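Long-range contacts in probable TonB-dependent receptor (Pseudomonas aeruginosa, PDB 4K3F), which probably serves as a periplasmic methionine-binding lipoprotein of the NlpA family, delivering the amino acid for uptake, and is seen here holding selenomethionine: residues L153-L158 with L169-Y174; A9-H14 with I34-D39. All coordinates share one frame; numbering follows the deposited sequence.

Interaction 1: residues L153-L158 with L169-Y174. With MSE (selenomethionine), chain B.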
loop_
_atom_site.group_PDB
_atom_site.type_symbol
_atom_site.label_atom_id
_atom_site.label_comp_id
_atom_site.label_asym_id
_atom_site.label_seq_id
_atom_site.Cartn_x
_atom_site.Cartn_y
_atom_site.Cartn_z
ATOM N N LEU A 153 8.802 3.391 -12.331
ATOM C CA LEU A 153 7.571 3.312 -13.122
ATOM C C LEU A 153 6.349 3.308 -12.223
ATOM O O LEU A 153 6.435 3.117 -11.013
ATOM C CB LEU A 153 7.547 2.092 -14.018
ATOM C CG LEU A 153 8.614 2.064 -15.133
ATOM C CD1 LEU A 153 8.613 0.702 -15.787
ATOM C CD2 LEU A 153 8.403 3.127 -16.185
ATOM N N GLU A 154 5.192 3.584 -12.811
ATOM C CA GLU A 154 3.989 3.711 -11.984
ATOM C C GLU A 154 3.704 2.372 -11.282
ATOM O O GLU A 154 3.795 1.296 -11.871
ATOM C CB GLU A 154 2.799 4.161 -12.822
ATOM C CG GLU A 154 1.675 4.821 -11.998
ATOM C CD GLU A 154 0.754 3.833 -11.278
ATOM O OE1 GLU A 154 0.522 2.737 -11.805
ATOM O OE2 GLU A 154 0.237 4.165 -10.178
ATOM N N ALA A 155 3.322 2.462 -10.009
ATOM C CA ALA A 155 3.162 1.263 -9.145
ATOM C C ALA A 155 2.360 0.108 -9.734
ATOM O O ALA A 155 2.747 -1.021 -9.586
ATOM C CB ALA A 155 2.562 1.631 -7.813
ATOM N N ALA A 156 1.223 0.411 -10.345
ATOM C CA ALA A 156 0.337 -0.620 -10.849
ATOM C C ALA A 156 0.923 -1.387 -12.032
ATOM O O ALA A 156 0.495 -2.507 -12.308
ATOM C CB ALA A 156 -0.991 -0.005 -11.272
ATOM N N THR A 157 1.919 -0.809 -12.689
ATOM C CA THR A 157 2.502 -1.401 -13.882
ATOM C C THR A 157 3.638 -2.379 -13.591
ATOM O O THR A 157 4.110 -3.061 -14.486
ATOM C CB THR A 157 3.045 -0.345 -14.857
ATOM O OG1 THR A 157 4.261 0.218 -14.386
ATOM C CG2 THR A 157 2.022 0.748 -15.180
ATOM N N LEU A 158 4.109 -2.415 -12.346
ATOM C CA LEU A 158 5.277 -3.198 -12.053
ATOM C C LEU A 158 5.108 -4.725 -12.251
ATOM O O LEU A 158 6.047 -5.383 -12.733
ATOM C CB LEU A 158 5.844 -2.851 -10.667
ATOM C CG LEU A 158 6.193 -1.375 -10.403
ATOM C CD1 LEU A 158 7.108 -1.270 -9.155
ATOM C CD2 LEU A 158 6.845 -0.687 -11.572
ATOM N N LEU A 169 10.364 -4.070 -7.082
ATOM C CA LEU A 169 9.835 -3.895 -5.731
ATOM C C LEU A 169 8.393 -3.446 -5.894
ATOM O O LEU A 169 8.144 -2.339 -6.354
ATOM C CB LEU A 169 10.676 -2.900 -4.921
ATOM C CG LEU A 169 11.943 -3.509 -4.265
ATOM C CD1 LEU A 169 12.930 -4.026 -5.302
ATOM C CD2 LEU A 169 12.594 -2.490 -3.345
ATOM N N ILE A 170 7.472 -4.330 -5.528
ATOM C CA ILE A 170 6.067 -4.220 -5.934
ATOM C C ILE A 170 5.191 -4.126 -4.712
ATOM O O ILE A 170 5.303 -4.952 -3.812
ATOM C CB ILE A 170 5.643 -5.436 -6.734
ATOM C CG1 ILE A 170 6.583 -5.565 -7.945
ATOM C CG2 ILE A 170 4.198 -5.297 -7.152
ATOM C CD1 ILE A 170 6.308 -6.763 -8.802
ATOM N N ASN A 171 4.349 -3.096 -4.673
ATOM C CA ASN A 171 3.374 -2.934 -3.605
ATOM C C ASN A 171 2.551 -4.200 -3.493
ATOM O O ASN A 171 2.090 -4.790 -4.502
ATOM C CB ASN A 171 2.448 -1.752 -3.853
ATOM C CG ASN A 171 3.181 -0.431 -3.817
ATOM O OD1 ASN A 171 3.708 0.049 -4.850
ATOM N ND2 ASN A 171 3.273 0.145 -2.642
ATOM N N THR A 172 2.306 -4.604 -2.258
ATOM C CA THR A 172 1.685 -5.929 -2.027
ATOM C C THR A 172 0.269 -6.056 -2.631
ATOM O O THR A 172 -0.128 -7.118 -3.135
ATOM C CB THR A 172 1.709 -6.220 -0.521
ATOM O OG1 THR A 172 3.077 -6.359 -0.146
ATOM C CG2 THR A 172 0.929 -7.477 -0.181
ATOM N N ASN A 173 -0.542 -4.989 -2.579
ATOM C CA ASN A 173 -1.863 -5.052 -3.185
ATOM C C ASN A 173 -1.806 -5.463 -4.645
ATOM O O ASN A 173 -2.564 -6.343 -5.069
ATOM C CB ASN A 173 -2.665 -3.764 -3.014
ATOM C CG ASN A 173 -2.143 -2.620 -3.850
ATOM O OD1 ASN A 173 -1.095 -2.039 -3.571
ATOM N ND2 ASN A 173 -2.869 -2.301 -4.901
ATOM N N TYR A 174 -0.820 -4.917 -5.367
ATOM C CA TYR A 174 -0.606 -5.267 -6.742
ATOM C C TYR A 174 0.066 -6.646 -6.895
ATOM O O TYR A 174 -0.295 -7.400 -7.781
ATOM C CB TYR A 174 0.184 -4.198 -7.489
ATOM C CG TYR A 174 -0.583 -2.909 -7.682
ATOM C CD1 TYR A 174 -1.863 -2.908 -8.230
ATOM C CD2 TYR A 174 -0.039 -1.706 -7.316
ATOM C CE1 TYR A 174 -2.584 -1.755 -8.411
ATOM C CE2 TYR A 174 -0.724 -0.521 -7.501
ATOM C CZ TYR A 174 -2.013 -0.526 -8.005
ATOM O OH TYR A 174 -2.677 0.658 -8.209
HETATM N N MSE B 300 -1.562 -1.013 -0.330
HETATM C CA MSE B 300 -0.374 -0.211 -0.743
HETATM C C MSE B 300 0.750 -0.560 0.225
HETATM O O MSE B 300 0.512 -0.641 1.435
HETATM O OXT MSE B 300 1.898 -0.745 -0.195
HETATM C CB MSE B 300 -0.665 1.299 -0.723
HETATM C CG MSE B 300 0.519 2.123 -1.169
HETATM SE SE MSE B 300 0.140 4.037 -0.947
HETATM C CE MSE B 300 -1.193 4.256 -2.267
HETATM O O HOH W 1 -1.881 3.066 -9.503
HETATM O O HOH W 2 3.999 -1.510 -7.069
#
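Ala156 sits over one face of the Tyr174 ring: its CA is 3.6 Å from the ring centroid, 13° off the normal, a CH-pi contact, while Ala156 CB leans over CZ of Tyr174 at 3.5 Å. The amide of Asn173, through ND2, covers the opposite face, sandwiching the ring. CG anti to the carbonyl carbon (chi1 -69°) carries the Tyr174 ring over to the 153-158 turn and brings its hydroxyl to the backbone oxygen of Thr38 and to a water shared with Glu154 OE2. Glu154 folds back over its own turn, where OE1 accepts from Ala156 N from above the carboxylate plane.

Ala155 presents its methyl group to Asn171 OD1 and to CE2 of Tyr174, 3.9 Å away. No direct hydrogen bond joins the segments; a water does so instead, donating to Ala155 O and Asn171 OD1 and accepting from Asn171 N. With OD1 engaged by this water, the amide is turned so that ND2 donates to OXT of the selenomethionine at 2.9 Å and a nearly straight 169°. Leu158 completes the seam, CB beside Ile170 CG1 and CD1 at 3.2 Å from Leu169 O.

The turn after strand 149-153 thus packs on the junction of strand 167-170 and helix 172-177. There Asn171, just before the helix, holds the carboxylate and Asn173 weakly meets the amino nitrogen, in the ligand cleft of a periplasmic binding protein fold.

Interaction 2: residues A9-H14 with I34-D39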
loop_
_atom_site.group_PDB
_atom_site.type_symbol
_atom_site.label_atom_id
_atom_site.label_comp_id
_atom_site.label_asym_id
_atom_site.label_seq_id
_atom_site.Cartn_x
_atom_site.Cartn_y
_atom_site.Cartn_z
ATOM N N ALA A 9 -11.992 1.601 -2.969
ATOM C CA ALA A 9 -10.951 0.688 -2.499
ATOM C C ALA A 9 -10.254 -0.014 -3.633
ATOM O O ALA A 9 -10.884 -0.264 -4.662
ATOM C CB ALA A 9 -11.561 -0.358 -1.606
ATOM N N THR A 10 -8.982 -0.346 -3.447
ATOM C CA THR A 10 -8.283 -1.232 -4.389
ATOM C C THR A 10 -8.808 -2.663 -4.132
ATOM O O THR A 10 -9.372 -2.998 -3.076
ATOM C CB THR A 10 -6.732 -1.168 -4.248
ATOM O OG1 THR A 10 -6.403 -1.068 -2.846
ATOM C CG2 THR A 10 -6.201 0.083 -4.948
ATOM N N PRO A 11 -8.712 -3.524 -5.139
ATOM C CA PRO A 11 -9.486 -4.770 -5.027
ATOM C C PRO A 11 -8.988 -5.743 -3.965
ATOM O O PRO A 11 -9.803 -6.373 -3.301
ATOM C CB PRO A 11 -9.302 -5.407 -6.414
ATOM C CG PRO A 11 -9.031 -4.270 -7.307
ATOM C CD PRO A 11 -8.184 -3.343 -6.498
ATOM N N VAL A 12 -7.669 -5.832 -3.783
ATOM C CA VAL A 12 -7.087 -6.832 -2.885
ATOM C C VAL A 12 -5.925 -6.197 -2.137
ATOM O O VAL A 12 -4.999 -5.712 -2.766
ATOM C CB VAL A 12 -6.565 -8.102 -3.637
ATOM C CG1 VAL A 12 -6.002 -9.124 -2.663
ATOM C CG2 VAL A 12 -7.640 -8.751 -4.491
ATOM N N PRO A 13 -5.952 -6.212 -0.801
ATOM C CA PRO A 13 -6.943 -6.782 0.103
ATOM C C PRO A 13 -8.142 -5.911 0.414
ATOM O O PRO A 13 -9.100 -6.403 1.014
ATOM C CB PRO A 13 -6.130 -6.997 1.389
ATOM C CG PRO A 13 -5.195 -5.850 1.398
ATOM C CD PRO A 13 -4.753 -5.755 -0.052
ATOM N N HIS A 14 -8.107 -4.628 0.019
ATOM C CA HIS A 14 -9.003 -3.646 0.618
ATOM C C HIS A 14 -10.478 -3.916 0.386
ATOM O O HIS A 14 -11.267 -3.914 1.317
ATOM C CB HIS A 14 -8.620 -2.229 0.163
ATOM C CG HIS A 14 -7.172 -1.935 0.361
ATOM N ND1 HIS A 14 -6.179 -2.540 -0.382
ATOM C CD2 HIS A 14 -6.544 -1.163 1.271
ATOM C CE1 HIS A 14 -5.001 -2.127 0.053
ATOM N NE2 HIS A 14 -5.194 -1.285 1.054
ATOM N N ILE A 34 -19.324 -0.282 -1.729
ATOM C CA ILE A 34 -17.897 -0.370 -2.033
ATOM C C ILE A 34 -17.739 -0.192 -3.542
ATOM O O ILE A 34 -18.480 -0.813 -4.334
ATOM C CB ILE A 34 -17.359 -1.769 -1.658
ATOM C CG1 ILE A 34 -17.530 -2.042 -0.162
ATOM C CG2 ILE A 34 -15.913 -1.941 -2.075
ATOM C CD1 ILE A 34 -17.561 -3.524 0.147
ATOM N N LYS A 35 -16.801 0.672 -3.921
ATOM C CA LYS A 35 -16.496 0.924 -5.327
ATOM C C LYS A 35 -15.033 0.616 -5.558
ATOM O O LYS A 35 -14.157 1.240 -4.942
ATOM C CB LYS A 35 -16.837 2.375 -5.665
ATOM C CG LYS A 35 -18.345 2.636 -5.860
ATOM C CD LYS A 35 -19.144 2.470 -4.572
ATOM C CE LYS A 35 -20.500 3.132 -4.631
ATOM N NZ LYS A 35 -21.339 2.540 -5.703
ATOM N N GLU A 36 -14.749 -0.329 -6.450
ATOM C CA GLU A 36 -13.385 -0.734 -6.678
ATOM C C GLU A 36 -12.660 0.135 -7.696
ATOM O O GLU A 36 -13.245 0.486 -8.714
ATOM C CB GLU A 36 -13.340 -2.157 -7.179
ATOM C CG GLU A 36 -13.926 -3.123 -6.169
ATOM C CD GLU A 36 -13.611 -4.585 -6.454
ATOM O OE1 GLU A 36 -12.731 -4.916 -7.278
ATOM O OE2 GLU A 36 -14.275 -5.409 -5.822
ATOM N N PHE A 37 -11.411 0.458 -7.421
ATOM C CA PHE A 37 -10.559 1.210 -8.340
ATOM C C PHE A 37 -9.228 0.483 -8.465
ATOM O O PHE A 37 -8.766 -0.135 -7.512
ATOM C CB PHE A 37 -10.310 2.613 -7.796
ATOM C CG PHE A 37 -11.516 3.491 -7.867
ATOM C CD1 PHE A 37 -12.453 3.474 -6.849
ATOM C CD2 PHE A 37 -11.714 4.337 -8.949
ATOM C CE1 PHE A 37 -13.583 4.283 -6.917
ATOM C CE2 PHE A 37 -12.828 5.138 -9.013
ATOM C CZ PHE A 37 -13.764 5.110 -7.973
ATOM N N THR A 38 -8.577 0.553 -9.626
ATOM C CA THR A 38 -7.332 -0.168 -9.766
ATOM C C THR A 38 -6.074 0.694 -9.516
ATOM O O THR A 38 -4.953 0.170 -9.504
ATOM C CB THR A 38 -7.223 -0.775 -11.162
ATOM O OG1 THR A 38 -7.242 0.288 -12.120
ATOM C CG2 THR A 38 -8.363 -1.726 -11.402
ATOM N N ASP A 39 -6.251 2.008 -9.354
ATOM C CA ASP A 39 -5.144 2.948 -9.305
ATOM C C ASP A 39 -5.045 3.693 -7.966
ATOM O O ASP A 39 -5.928 3.583 -7.114
ATOM C CB ASP A 39 -5.309 3.985 -10.418
ATOM C CG ASP A 39 -6.428 4.974 -10.120
ATOM O OD1 ASP A 39 -7.601 4.542 -9.943
ATOM O OD2 ASP A 39 -6.099 6.178 -10.002
HETATM O O HOH W 3 -11.781 -7.547 -4.639
#
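Ala9 and Glu36 form a parallel beta bridge between strands 3-9 and 30-36, which the helix 11-26 connects as a classic beta-alpha-beta crossover. Two backbone hydrogen bonds hold the bridge. Ala9 N donates to Lys35 O at 3.0 Å and Ala9 O accepts from Phe37 N at 2.9 Å, so Ala9 straddles Glu36 in the usual parallel fashion. Both donors lie tilted from the plane of the carbonyl they meet.

Two CA-H...O contacts accompany the bridge. Glu36 CA adds to the load on Ala9 O, and past the bridge Thr10 CA points almost straight, 174° at the hydrogen, to Phe37 O at 3.3 Å.

Side-chain packing takes over where segment 9-14 bends into its helix. Pro11 CD touches Phe37 O at 3.4 Å, and the CB and CG of the same proline meet Glu36 OE1. The glutamate is extended beyond CG and crosses the proline ring obliquely; its other oxygen, OE2, is hydrogen-bonded to a glycerol probably left from crystallisation. Thr10 sets CG2 anti to its own carbonyl carbon, which lays that methyl near both Phe37 O and Asp39 O. The ring of Phe37 packs on Leu52 and helix 42-48, while Asp39 OD2 accepts from the backbone nitrogens of Val41 and Gln42.

Solvent supplies the last tie: a water donates to Pro11 O at 2.7 Å and, more weakly, to Glu36 OE2 at 3.5 Å.

Interactions 1 and 2 lie at the ends of different beta-sheets, their centres about 14 Å apart, yet they touch near the selenomethionine pocket. Tyr174 OH of interaction 1 lies 2.7 Å from Thr38 O of interaction 2, a probable hydrogen bond, and 3.5 Å from Asp39 CA; Asn173 CB packs at 3.1 Å on Val12 O. Each contact also lends residues to the pocket: Asn171 and Asn173 from 169-174, and His14 from 9-14, whose NE2 bonds to Asn198, itself a ligand partner. Segments meeting this way are consistent with the two-lobed periplasmic binding protein fold, whose lobes enclose the ligand.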